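Local coordinates for protein xyloglucan-specific endo-beta-1,4-glucanase BoGH9A (Bacteroides ovatus, PDB 6DHT) that cleaves internal beta-1,4-glucosidic linkages in the backbone of plant xyloglucans, releasing xyloglucan oligosaccharides, at residues Lys174-Ser179 with Asp223-Met228; Ala267-Ala272 with Lys302-Ala307; Leu23-Asn28 with Val95-Lys100; Gln29-Val34 with Leu75-Val80. One frame throughout, in Å; residues are numbered along the deposited sequence.

Overall arrangement
The four contacts fall into two pairs on opposite sides of the chain's centre. Contacts 3 and 4 come first along the chain and belong to the N-terminal Ig-like domain; contact 4 lies within the chain span bracketed by contact 3. Their centres are about 10 Å apart, and Phe97 meets Phe77 between them. Contacts 1 and 2 follow in series in the family 9 glycosidase region, with centres about 12 Å apart, where helix 265-281 of contact 2 lies against both segments of contact 1. Contacts 1 and 3 have centres about 39 Å apart, so the beta-sandwich module lies well away from contact 1, where Tyr175 adjoins the predicted catalytic Asp171.

Contact 1: residues Lys174-Ser179 with Asp223-Met228; sequences KYIVNS and DWMLTM
Lys174 lies across one face of the Trp224 indole where strand 174-175 and the start of helix 176-192 pack on the end of helix 213-226, in the helical barrel of the family 9 glycosidases. Its CB touches the benzo ring at Trp224 CH2 (3.5 Å), and the chain then bends at chi3 (-57°), which carries CE and NZ along the same face to the pyrrole ring. NZ stands 3.8 Å from the centroid of that five-membered ring, a cation-pi contact, and also forms a salt bridge to Asp140 and hydrogen bonds to Ser162 O and Lys164 O. Met228 CG covers the opposite face of the indole toward its rim. With CG anti to the backbone N (chi1 165°), Trp224 extends its benzo edge toward Ser179, whose OG lies in the ring plane 3.7 Å from Trp224 CZ3. Ile176 CD1 fits among Trp224 CH2, Met225 CG and Met228 CB, 3.8 Å from each. A leucine in place of Trp224 would probably leave the Lys174 chain without its flat support and open a gap between it and Met228. Tyr175, at the N-cap position of helix 176-192, turns away from the indole and bonds through OH to the predicted catalytic Asp171. Its own carbonyl O is gripped from opposite faces by Ser179 N at 3.0 Å and Ser179 OG at 2.9 Å.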
loop_
_atom_site.group_PDB
_atom_site.type_symbol
_atom_site.label_atom_id
_atom_site.label_comp_id
_atom_site.label_asym_id
_atom_site.label_seq_id
_atom_site.Cartn_x
_atom_site.Cartn_y
_atom_site.Cartn_z
ATOM N N LYS A 174 13.657 -9.963 -1.348
ATOM C CA LYS A 174 12.924 -9.321 -2.449
ATOM C C LYS A 174 11.990 -10.354 -3.033
ATOM O O LYS A 174 12.438 -11.428 -3.434
ATOM C CB LYS A 174 13.892 -8.806 -3.507
ATOM C CG LYS A 174 14.975 -7.910 -2.921
ATOM C CD LYS A 174 15.851 -7.238 -3.938
ATOM C CE LYS A 174 16.533 -8.241 -4.849
ATOM N NZ LYS A 174 17.633 -7.620 -5.617
ATOM N N TYR A 175 10.700 -10.060 -3.110
ATOM C CA TYR A 175 9.682 -11.049 -3.442
ATOM C C TYR A 175 8.857 -10.595 -4.642
ATOM O O TYR A 175 8.317 -9.478 -4.640
ATOM C CB TYR A 175 8.734 -11.228 -2.273
ATOM C CG TYR A 175 9.378 -11.549 -0.922
ATOM C CD1 TYR A 175 9.985 -10.550 -0.164
ATOM C CD2 TYR A 175 9.340 -12.839 -0.367
ATOM C CE1 TYR A 175 10.547 -10.804 1.089
ATOM C CE2 TYR A 175 9.906 -13.104 0.877
ATOM C CZ TYR A 175 10.505 -12.090 1.604
ATOM O OH TYR A 175 11.056 -12.351 2.862
ATOM N N ILE A 176 8.720 -11.440 -5.655
ATOM C CA ILE A 176 8.016 -11.064 -6.875
ATOM C C ILE A 176 6.507 -10.867 -6.658
ATOM O O ILE A 176 5.908 -9.913 -7.178
ATOM C CB ILE A 176 8.264 -12.122 -7.983
ATOM C CG1 ILE A 176 9.693 -12.032 -8.537
ATOM C CG2 ILE A 176 7.277 -11.924 -9.131
ATOM C CD1 ILE A 176 10.014 -10.758 -9.308
ATOM N N VAL A 177 5.876 -11.731 -5.886
ATOM C CA VAL A 177 4.441 -11.608 -5.660
ATOM C C VAL A 177 4.143 -10.275 -5.002
ATOM O O VAL A 177 3.301 -9.481 -5.490
ATOM C CB VAL A 177 3.900 -12.785 -4.846
ATOM C CG1 VAL A 177 2.522 -12.504 -4.277
ATOM C CG2 VAL A 177 3.874 -14.036 -5.720
ATOM N N ASN A 178 4.827 -9.988 -3.902
ATOM C CA ASN A 178 4.471 -8.809 -3.145
ATOM C C ASN A 178 4.862 -7.536 -3.879
ATOM O O ASN A 178 4.102 -6.555 -3.875
ATOM C CB ASN A 178 5.128 -8.848 -1.776
ATOM C CG ASN A 178 4.432 -7.955 -0.797
ATOM O OD1 ASN A 178 3.204 -7.944 -0.732
ATOM N ND2 ASN A 178 5.199 -7.165 -0.066
ATOM N N SER A 179 6.012 -7.509 -4.536
ATOM C CA SER A 179 6.412 -6.268 -5.183
ATOM C C SER A 179 5.628 -6.032 -6.481
ATOM O O SER A 179 5.325 -4.887 -6.790
ATOM C CB SER A 179 7.929 -6.178 -5.367
ATOM O OG SER A 179 8.401 -7.107 -6.301
ATOM N N ASP A 223 12.821 -3.090 -13.005
ATOM C CA ASP A 223 14.081 -3.467 -13.650
ATOM C C ASP A 223 14.652 -4.710 -12.978
ATOM O O ASP A 223 15.125 -5.635 -13.653
ATOM C CB ASP A 223 15.072 -2.314 -13.569
ATOM C CG ASP A 223 16.190 -2.429 -14.574
ATOM O OD1 ASP A 223 15.970 -3.050 -15.636
ATOM O OD2 ASP A 223 17.265 -1.864 -14.299
ATOM N N TRP A 224 14.604 -4.756 -11.650
ATOM C CA TRP A 224 14.984 -5.981 -10.951
ATOM C C TRP A 224 14.080 -7.162 -11.347
ATOM O O TRP A 224 14.566 -8.272 -11.596
ATOM C CB TRP A 224 14.957 -5.798 -9.423
ATOM C CG TRP A 224 14.982 -7.116 -8.757
ATOM C CD1 TRP A 224 16.002 -8.015 -8.799
ATOM C CD2 TRP A 224 13.922 -7.754 -8.036
ATOM N NE1 TRP A 224 15.659 -9.150 -8.122
ATOM C CE2 TRP A 224 14.377 -9.026 -7.657
ATOM C CE3 TRP A 224 12.633 -7.366 -7.657
ATOM C CZ2 TRP A 224 13.593 -9.898 -6.922
ATOM C CZ3 TRP A 224 11.868 -8.238 -6.922
ATOM C CH2 TRP A 224 12.335 -9.478 -6.568
ATOM N N MET A 225 12.761 -6.947 -11.393
ATOM C CA MET A 225 11.828 -8.032 -11.693
ATOM C C MET A 225 12.171 -8.735 -13.014
ATOM O O MET A 225 12.073 -9.953 -13.096
ATOM C CB MET A 225 10.383 -7.509 -11.732
ATOM C CG MET A 225 9.864 -7.078 -10.396
ATOM S SD MET A 225 8.139 -6.547 -10.454
ATOM C CE MET A 225 7.301 -8.119 -10.414
ATOM N N LEU A 226 12.551 -7.966 -14.027
ATOM C CA LEU A 226 12.959 -8.537 -15.317
ATOM C C LEU A 226 14.039 -9.613 -15.156
ATOM O O LEU A 226 14.023 -10.617 -15.876
ATOM C CB LEU A 226 13.440 -7.432 -16.254
ATOM C CG LEU A 226 12.357 -6.475 -16.746
ATOM C CD1 LEU A 226 13.012 -5.358 -17.508
ATOM C CD2 LEU A 226 11.357 -7.160 -17.660
ATOM N N THR A 227 14.952 -9.410 -14.209
ATOM C CA THR A 227 16.059 -10.353 -13.982
ATOM C C THR A 227 15.629 -11.647 -13.287
ATOM O O THR A 227 16.416 -12.594 -13.177
ATOM C CB THR A 227 17.209 -9.722 -13.159
ATOM O OG1 THR A 227 16.848 -9.619 -11.771
ATOM C CG2 THR A 227 17.601 -8.361 -13.715
ATOM N N MET A 228 14.394 -11.707 -12.814
ATOM C CA MET A 228 13.870 -12.873 -12.127
ATOM C C MET A 228 13.149 -13.844 -13.054
ATOM O O MET A 228 12.577 -14.833 -12.571
ATOM C CB MET A 228 12.954 -12.430 -10.984
ATOM C CG MET A 228 13.710 -11.745 -9.876
ATOM S SD MET A 228 14.627 -12.865 -8.830
ATOM C CE MET A 228 13.296 -13.528 -7.908
#

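Contact 2: residues Ala267-Ala272 with Lys302-Ala307; sequences AALDFA and KAYAWA
Ala268 O accepts the helical hydrogen bond of Ala272 N at 2.9 Å, and the methyl of Ala303 presses on the same oxygen, with CB 3.5 Å from it. Two consecutive helices of the glycosidase's helical barrel, 265-281 and 292-309, meet here nearly antiparallel, their N-to-C directions 151° apart. Alanines at the interface let the local axes come within 8.2 Å. Ala268 and Ala272 face Ala303 and Ala307, and larger side chains close in from the flanks. On one flank Phe271 brings CD1 to 3.5 Å from Ala303 CB; its CG is anti to the backbone N (chi1 176°), which brings the ring against Ala303. Further along, the methyl of Ala268 meets the benzo part of the Trp306 indole at CE3. On the other flank Leu269 reaches over Ala307 and crosses Tyr304 at a slant, its CD2 3.8 Å from Tyr304 CD2. Leu269 also packs on Glu341, a ligand of one of the bound calcium ions, while Tyr304 meets Tyr358 edge-to-face. The side-chain contacts between the two segments are all apolar, the tightest on this flank being Leu269 CD2 against Ala307 CB at 3.6 Å.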
loop_
_atom_site.group_PDB
_atom_site.type_symbol
_atom_site.label_atom_id
_atom_site.label_comp_id
_atom_site.label_asym_id
_atom_site.label_seq_id
_atom_site.Cartn_x
_atom_site.Cartn_y
_atom_site.Cartn_z
ATOM N N ALA A 267 3.951 -15.909 -8.945
ATOM C CA ALA A 267 5.025 -15.009 -9.362
ATOM C C ALA A 267 4.956 -14.695 -10.847
ATOM O O ALA A 267 5.094 -13.539 -11.271
ATOM C CB ALA A 267 6.389 -15.585 -8.997
ATOM N N ALA A 268 4.776 -15.737 -11.654
ATOM C CA ALA A 268 4.707 -15.561 -13.080
ATOM C C ALA A 268 3.544 -14.654 -13.473
ATOM O O ALA A 268 3.700 -13.793 -14.322
ATOM C CB ALA A 268 4.582 -16.907 -13.770
ATOM N N LEU A 269 2.394 -14.873 -12.847
ATOM C CA LEU A 269 1.210 -14.086 -13.191
ATOM C C LEU A 269 1.272 -12.636 -12.684
ATOM O O LEU A 269 0.901 -11.721 -13.409
ATOM C CB LEU A 269 -0.051 -14.772 -12.701
ATOM C CG LEU A 269 -0.362 -16.060 -13.469
ATOM C CD1 LEU A 269 -1.431 -16.821 -12.771
ATOM C CD2 LEU A 269 -0.780 -15.741 -14.888
ATOM N N ASP A 270 1.726 -12.429 -11.451
ATOM C CA ASP A 270 1.843 -11.051 -10.950
ATOM C C ASP A 270 2.910 -10.301 -11.761
ATOM O O ASP A 270 2.752 -9.127 -12.093
ATOM C CB ASP A 270 2.201 -11.046 -9.485
ATOM C CG ASP A 270 1.055 -11.495 -8.603
ATOM O OD1 ASP A 270 -0.110 -11.378 -9.030
ATOM O OD2 ASP A 270 1.301 -11.995 -7.473
ATOM N N PHE A 271 3.986 -10.996 -12.150
ATOM C CA PHE A 271 4.962 -10.450 -13.081
ATOM C C PHE A 271 4.302 -10.091 -14.433
ATOM O O PHE A 271 4.500 -8.999 -14.977
ATOM C CB PHE A 271 6.094 -11.492 -13.288
ATOM C CG PHE A 271 7.139 -11.112 -14.296
ATOM C CD1 PHE A 271 6.882 -11.280 -15.628
ATOM C CD2 PHE A 271 8.387 -10.657 -13.920
ATOM C CE1 PHE A 271 7.831 -10.983 -16.589
ATOM C CE2 PHE A 271 9.351 -10.344 -14.863
ATOM C CZ PHE A 271 9.080 -10.517 -16.215
ATOM N N ALA A 272 3.518 -11.018 -14.979
ATOM C CA ALA A 272 2.886 -10.792 -16.273
ATOM C C ALA A 272 1.945 -9.596 -16.215
ATOM O O ALA A 272 1.972 -8.743 -17.085
ATOM C CB ALA A 272 2.155 -12.035 -16.721
ATOM N N LYS A 302 5.540 -14.063 -22.266
ATOM C CA LYS A 302 6.290 -15.279 -21.961
ATOM C C LYS A 302 5.972 -15.794 -20.547
ATOM O O LYS A 302 5.855 -16.992 -20.320
ATOM C CB LYS A 302 7.801 -15.047 -22.102
ATOM C CG LYS A 302 8.308 -14.965 -23.541
ATOM C CD LYS A 302 9.812 -15.203 -23.635
ATOM C CE LYS A 302 10.179 -16.672 -23.361
ATOM N NZ LYS A 302 11.651 -16.918 -23.406
ATOM N N ALA A 303 5.819 -14.895 -19.578
ATOM C CA ALA A 303 5.482 -15.332 -18.232
ATOM C C ALA A 303 4.077 -15.915 -18.151
ATOM O O ALA A 303 3.841 -16.903 -17.469
ATOM C CB ALA A 303 5.616 -14.164 -17.242
ATOM N N TYR A 304 3.126 -15.289 -18.841
ATOM C CA TYR A 304 1.775 -15.800 -18.832
ATOM C C TYR A 304 1.738 -17.196 -19.477
ATOM O O TYR A 304 1.081 -18.105 -18.965
ATOM C CB TYR A 304 0.856 -14.812 -19.566
ATOM C CG TYR A 304 -0.601 -15.164 -19.475
ATOM C CD1 TYR A 304 -1.197 -15.974 -20.429
ATOM C CD2 TYR A 304 -1.393 -14.669 -18.446
ATOM C CE1 TYR A 304 -2.520 -16.307 -20.348
ATOM C CE2 TYR A 304 -2.726 -14.996 -18.357
ATOM C CZ TYR A 304 -3.285 -15.814 -19.318
ATOM O OH TYR A 304 -4.611 -16.148 -19.239
ATOM N N ALA A 305 2.458 -17.341 -20.581
ATOM C CA ALA A 305 2.582 -18.638 -21.243
ATOM C C ALA A 305 3.092 -19.704 -20.268
ATOM O O ALA A 305 2.530 -20.801 -20.186
ATOM C CB ALA A 305 3.489 -18.522 -22.437
ATOM N N TRP A 306 4.138 -19.381 -19.511
ATOM C CA TRP A 306 4.657 -20.326 -18.530
ATOM C C TRP A 306 3.578 -20.698 -17.531
ATOM O O TRP A 306 3.396 -21.863 -17.211
ATOM C CB TRP A 306 5.888 -19.759 -17.813
ATOM C CG TRP A 306 6.576 -20.741 -16.887
ATOM C CD1 TRP A 306 7.693 -21.488 -17.162
ATOM C CD2 TRP A 306 6.193 -21.077 -15.550
ATOM N NE1 TRP A 306 8.023 -22.251 -16.076
ATOM C CE2 TRP A 306 7.119 -22.026 -15.073
ATOM C CE3 TRP A 306 5.154 -20.673 -14.711
ATOM C CZ2 TRP A 306 7.032 -22.571 -13.797
ATOM C CZ3 TRP A 306 5.071 -21.205 -13.459
ATOM C CH2 TRP A 306 6.006 -22.149 -13.003
ATOM N N ALA A 307 2.845 -19.705 -17.022
ATOM C CA ALA A 307 1.801 -19.976 -16.061
ATOM C C ALA A 307 0.685 -20.882 -16.607
ATOM O O ALA A 307 0.118 -21.692 -15.867
ATOM C CB ALA A 307 1.210 -18.655 -15.561
#

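Contact 3: residues Leu23-Asn28 with Val95-Lys100; sequences LGYYPN and VTFLIK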
loop_
_atom_site.group_PDB
_atom_site.type_symbol
_atom_site.label_atom_id
_atom_site.label_comp_id
_atom_site.label_asym_id
_atom_site.label_seq_id
_atom_site.Cartn_x
_atom_site.Cartn_y
_atom_site.Cartn_z
ATOM N N LEU A 23 -2.873 15.329 10.997
ATOM C CA LEU A 23 -2.328 16.157 9.934
ATOM C C LEU A 23 -3.223 17.378 9.728
ATOM O O LEU A 23 -2.730 18.485 9.498
ATOM C CB LEU A 23 -2.205 15.359 8.647
ATOM C CG LEU A 23 -1.361 14.095 8.711
ATOM C CD1 LEU A 23 -0.969 13.683 7.275
ATOM C CD2 LEU A 23 -0.127 14.190 9.587
ATOM N N GLY A 24 -4.535 17.183 9.845
ATOM C CA GLY A 24 -5.489 18.273 9.721
ATOM C C GLY A 24 -6.581 17.949 8.718
ATOM O O GLY A 24 -6.807 16.780 8.385
ATOM N N TYR A 25 -7.252 18.990 8.238
ATOM C CA TYR A 25 -8.458 18.845 7.433
ATOM C C TYR A 25 -8.468 19.745 6.229
ATOM O O TYR A 25 -7.982 20.872 6.281
ATOM C CB TYR A 25 -9.697 19.197 8.259
ATOM C CG TYR A 25 -9.792 18.417 9.520
ATOM C CD1 TYR A 25 -10.364 17.143 9.554
ATOM C CD2 TYR A 25 -9.322 18.951 10.709
ATOM C CE1 TYR A 25 -10.426 16.412 10.721
ATOM C CE2 TYR A 25 -9.393 18.237 11.878
ATOM C CZ TYR A 25 -9.950 16.971 11.880
ATOM O OH TYR A 25 -10.023 16.241 13.043
ATOM N N TYR A 26 -9.019 19.249 5.124
ATOM C CA TYR A 26 -9.256 20.120 3.974
ATOM C C TYR A 26 -10.395 21.089 4.298
ATOM O O TYR A 26 -11.290 20.735 5.077
ATOM C CB TYR A 26 -9.619 19.321 2.709
ATOM C CG TYR A 26 -8.474 18.467 2.183
ATOM C CD1 TYR A 26 -7.531 18.986 1.314
ATOM C CD2 TYR A 26 -8.319 17.162 2.621
ATOM C CE1 TYR A 26 -6.463 18.206 0.858
ATOM C CE2 TYR A 26 -7.261 16.376 2.172
ATOM C CZ TYR A 26 -6.336 16.911 1.322
ATOM O OH TYR A 26 -5.293 16.115 0.925
ATOM N N PRO A 27 -10.392 22.280 3.666
ATOM C CA PRO A 27 -11.431 23.264 4.011
ATOM C C PRO A 27 -12.869 22.756 3.880
ATOM O O PRO A 27 -13.707 23.119 4.712
ATOM C CB PRO A 27 -11.167 24.396 3.025
ATOM C CG PRO A 27 -9.704 24.353 2.802
ATOM C CD PRO A 27 -9.392 22.857 2.752
ATOM N N ASN A 28 -13.156 21.941 2.865
ATOM C CA ASN A 28 -14.510 21.438 2.675
ATOM C C ASN A 28 -14.747 20.041 3.191
ATOM O O ASN A 28 -15.804 19.470 2.959
ATOM C CB ASN A 28 -14.899 21.508 1.205
ATOM C CG ASN A 28 -15.071 22.927 0.734
ATOM O OD1 ASN A 28 -15.546 23.795 1.486
ATOM N ND2 ASN A 28 -14.665 23.186 -0.504
ATOM N N VAL A 95 -6.417 20.740 21.937
ATOM C CA VAL A 95 -5.469 20.371 20.890
ATOM C C VAL A 95 -5.573 21.428 19.811
ATOM O O VAL A 95 -6.641 21.985 19.602
ATOM C CB VAL A 95 -5.750 18.970 20.280
ATOM C CG1 VAL A 95 -5.597 17.890 21.325
ATOM C CG2 VAL A 95 -7.129 18.903 19.646
ATOM N N THR A 96 -4.461 21.719 19.139
ATOM C CA THR A 96 -4.490 22.634 18.000
ATOM C C THR A 96 -4.520 21.804 16.724
ATOM O O THR A 96 -3.982 20.701 16.691
ATOM C CB THR A 96 -3.270 23.568 17.942
ATOM O OG1 THR A 96 -2.089 22.797 17.715
ATOM C CG2 THR A 96 -3.125 24.349 19.234
ATOM N N PHE A 97 -5.143 22.346 15.685
ATOM C CA PHE A 97 -5.193 21.652 14.401
ATOM C C PHE A 97 -5.245 22.651 13.265
ATOM O O PHE A 97 -5.515 23.835 13.466
ATOM C CB PHE A 97 -6.405 20.720 14.355
ATOM C CG PHE A 97 -7.733 21.432 14.369
ATOM C CD1 PHE A 97 -8.345 21.802 13.183
ATOM C CD2 PHE A 97 -8.375 21.729 15.562
ATOM C CE1 PHE A 97 -9.572 22.458 13.172
ATOM C CE2 PHE A 97 -9.598 22.383 15.555
ATOM C CZ PHE A 97 -10.197 22.745 14.379
ATOM N N LEU A 98 -4.997 22.162 12.055
ATOM C CA LEU A 98 -4.974 23.001 10.868
ATOM C C LEU A 98 -6.095 22.632 9.933
ATOM O O LEU A 98 -6.426 21.449 9.768
ATOM C CB LEU A 98 -3.650 22.837 10.120
ATOM C CG LEU A 98 -2.361 23.241 10.840
ATOM C CD1 LEU A 98 -1.161 22.964 9.966
ATOM C CD2 LEU A 98 -2.381 24.706 11.215
ATOM N N ILE A 99 -6.656 23.655 9.296
ATOM C CA ILE A 99 -7.506 23.478 8.133
ATOM C C ILE A 99 -6.730 24.109 6.995
ATOM O O ILE A 99 -6.358 25.274 7.071
ATOM C CB ILE A 99 -8.872 24.192 8.301
ATOM C CG1 ILE A 99 -9.655 23.572 9.457
ATOM C CG2 ILE A 99 -9.651 24.084 7.004
ATOM C CD1 ILE A 99 -11.007 24.287 9.753
ATOM N N LYS A 100 -6.433 23.354 5.940
ATOM C CA LYS A 100 -5.600 23.890 4.873
ATOM C C LYS A 100 -5.747 23.058 3.616
ATOM O O LYS A 100 -6.106 21.876 3.678
ATOM C CB LYS A 100 -4.134 23.911 5.289
ATOM C CG LYS A 100 -3.558 22.541 5.528
ATOM C CD LYS A 100 -2.206 22.589 6.210
ATOM C CE LYS A 100 -1.086 23.004 5.281
ATOM N NZ LYS A 100 0.199 23.095 6.040
HETATM O O HOH W 1 -3.278 19.798 11.998
#
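Tyr25 joins the loop after strand 18-19 to edge strand 93-99 of the N-terminal Ig-like domain, through a single backbone bridge with Ile99. From CB the side chain leaves with CG anti to the carbonyl carbon (chi1 -55°), which lays the ring alongside the strand. CD2 comes first, 3.9 Å from Phe97 CD1 and near the carbonyl oxygen of Leu98; CE2, the next atom, touches the same Phe97 CD1. The rings form an offset edge-to-face pair, the Tyr25 edge toward the Phe97 face with planes at 86°. At the tip, OH makes a weak hydrogen bond to Ile32 O. The backbone of Tyr25 is held at both ends: its N donates to Leu98 O at 3.0 Å, and its O accepts from Lys100 N at 2.9 Å. Just before it, Gly24 CA sits 3.3 Å from Leu98 O, where a beta carbon would clash, and its backbone angles also suit a residue without a side chain. Further on, Tyr26 turns away, its OH bonded to Asp565 of helix 551-567 and to Leu104 N just before helix 105-117. Pro27 then closes over the strand's end, with its CA 3.6 Å from Ile99 CG2.

Contact 4: residues Gln29-Val34 with Leu75-Val80; sequences QEKIAV and LDFSAV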
loop_
_atom_site.group_PDB
_atom_site.type_symbol
_atom_site.label_atom_id
_atom_site.label_comp_id
_atom_site.label_asym_id
_atom_site.label_seq_id
_atom_site.Cartn_x
_atom_site.Cartn_y
_atom_site.Cartn_z
ATOM N N GLN A 29 -13.776 19.501 3.925
ATOM C CA GLN A 29 -13.895 18.160 4.487
ATOM C C GLN A 29 -14.843 18.127 5.665
ATOM O O GLN A 29 -15.028 19.135 6.347
ATOM C CB GLN A 29 -12.509 17.678 4.944
ATOM C CG GLN A 29 -12.390 16.184 5.138
ATOM C CD GLN A 29 -11.040 15.790 5.725
ATOM O OE1 GLN A 29 -10.039 16.485 5.512
ATOM N NE2 GLN A 29 -11.010 14.699 6.481
ATOM N N GLU A 30 -15.432 16.970 5.903
ATOM C CA GLU A 30 -16.035 16.685 7.187
ATOM C C GLU A 30 -14.918 16.791 8.220
ATOM O O GLU A 30 -13.778 16.353 7.989
ATOM C CB GLU A 30 -16.655 15.294 7.166
ATOM C CG GLU A 30 -17.369 14.849 8.429
ATOM C CD GLU A 30 -17.953 13.454 8.260
ATOM O OE1 GLU A 30 -17.250 12.461 8.527
ATOM O OE2 GLU A 30 -19.108 13.338 7.806
ATOM N N LYS A 31 -15.231 17.399 9.359
ATOM C CA LYS A 31 -14.229 17.618 10.399
ATOM C C LYS A 31 -14.721 17.112 11.735
ATOM O O LYS A 31 -15.535 17.761 12.400
ATOM C CB LYS A 31 -13.839 19.102 10.483
ATOM C CG LYS A 31 -13.439 19.653 9.137
ATOM C CD LYS A 31 -12.996 21.123 9.153
ATOM C CE LYS A 31 -12.809 21.656 7.758
ATOM N NZ LYS A 31 -14.126 21.706 7.056
ATOM N N ILE A 32 -14.234 15.947 12.117
ATOM C CA ILE A 32 -14.695 15.251 13.297
ATOM C C ILE A 32 -13.538 14.788 14.162
ATOM O O ILE A 32 -12.541 14.238 13.675
ATOM C CB ILE A 32 -15.636 14.086 12.925
ATOM C CG1 ILE A 32 -16.971 14.681 12.436
ATOM C CG2 ILE A 32 -15.837 13.118 14.130
ATOM C CD1 ILE A 32 -18.006 13.706 12.063
ATOM N N ALA A 33 -13.663 15.049 15.467
ATOM C CA ALA A 33 -12.755 14.519 16.458
ATOM C C ALA A 33 -13.580 13.658 17.398
ATOM O O ALA A 33 -14.792 13.820 17.453
ATOM C CB ALA A 33 -12.081 15.659 17.227
ATOM N N VAL A 34 -12.939 12.713 18.063
ATOM C CA VAL A 34 -13.625 11.824 18.989
ATOM C C VAL A 34 -12.883 11.813 20.310
ATOM O O VAL A 34 -11.679 11.555 20.360
ATOM C CB VAL A 34 -13.713 10.404 18.443
ATOM C CG1 VAL A 34 -14.287 9.464 19.493
ATOM C CG2 VAL A 34 -14.575 10.385 17.194
ATOM N N LEU A 75 -17.305 14.923 18.114
ATOM C CA LEU A 75 -17.263 16.366 18.013
ATOM C C LEU A 75 -17.218 16.753 16.541
ATOM O O LEU A 75 -16.196 16.541 15.892
ATOM C CB LEU A 75 -16.006 16.879 18.706
ATOM C CG LEU A 75 -15.682 16.240 20.055
ATOM C CD1 LEU A 75 -14.427 16.868 20.634
ATOM C CD2 LEU A 75 -16.855 16.372 21.074
ATOM N N ASP A 76 -18.307 17.307 16.020
ATOM C CA ASP A 76 -18.429 17.630 14.592
ATOM C C ASP A 76 -18.393 19.143 14.370
ATOM O O ASP A 76 -19.367 19.847 14.678
ATOM C CB ASP A 76 -19.734 17.042 14.046
ATOM C CG ASP A 76 -19.846 17.155 12.521
ATOM O OD1 ASP A 76 -19.113 17.957 11.890
ATOM O OD2 ASP A 76 -20.724 16.473 11.956
ATOM N N PHE A 77 -17.277 19.630 13.833
ATOM C CA PHE A 77 -17.077 21.042 13.522
ATOM C C PHE A 77 -16.843 21.244 12.013
ATOM O O PHE A 77 -16.134 22.163 11.572
ATOM C CB PHE A 77 -15.923 21.612 14.352
ATOM C CG PHE A 77 -14.707 20.739 14.395
ATOM C CD1 PHE A 77 -14.638 19.674 15.261
ATOM C CD2 PHE A 77 -13.611 21.003 13.581
ATOM C CE1 PHE A 77 -13.505 18.845 15.298
ATOM C CE2 PHE A 77 -12.472 20.186 13.623
ATOM C CZ PHE A 77 -12.425 19.106 14.485
ATOM N N SER A 78 -17.490 20.387 11.225
ATOM C CA SER A 78 -17.390 20.428 9.761
ATOM C C SER A 78 -17.701 21.797 9.159
ATOM O O SER A 78 -17.162 22.171 8.120
ATOM C CB SER A 78 -18.328 19.373 9.147
ATOM O OG SER A 78 -18.002 18.066 9.554
ATOM N N ALA A 79 -18.562 22.568 9.828
ATOM C CA ALA A 79 -18.974 23.869 9.315
ATOM C C ALA A 79 -17.849 24.890 9.327
ATOM O O ALA A 79 -17.928 25.908 8.660
ATOM C CB ALA A 79 -20.160 24.384 10.115
ATOM N N VAL A 80 -16.775 24.620 10.063
ATOM C CA VAL A 80 -15.636 25.529 10.020
ATOM C C VAL A 80 -14.878 25.233 8.734
ATOM O O VAL A 80 -14.350 24.126 8.571
ATOM C CB VAL A 80 -14.706 25.361 11.225
ATOM C CG1 VAL A 80 -13.558 26.334 11.133
ATOM C CG2 VAL A 80 -15.465 25.562 12.551
HETATM O O HOH W 2 -17.315 21.126 5.479
#
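The carbonyl oxygen of Lys31 sits over the centre of the Phe77 ring, 3.5 Å above its plane, while also accepting a hydrogen bond from Phe77 N (2.9 Å). Phe77 reaches this pose with CG between its backbone N and carbonyl carbon (chi1 45°), the crowded position, which folds the ring back under the Lys31 carbonyl. Lys31 CB approaches the same ring at CE2, and Ala33 CB lies at its edge, in plane. Strands 32-35 and 72-76 are antiparallel neighbours in one sheet of the Ig-like beta sandwich, with Ala33 and Leu75 as a hydrogen-bonded pair; Phe77 enters the core between the two sheets, against Phe43, Ile45, Phe55 and Leu88. An alanine in place of Phe77 would probably open a gap in that core and leave the Lys31 carbonyl and Ala33 methyl without their ring. At the end of strand 72-76, Asp76 OD1 takes Ser78 N at 3.0 Å in an Asx turn and also accepts from Ser78 OG. The same OG receives Lys31 N at 2.9 Å in an almost straight bond (170°). Lys31 extends over the turn 77-80 and bends at chi4 (66°), placing NZ 2.8 Å from Gln29 O; it also bonds Pro27 O, and more weakly Ser78 O and Val80 O.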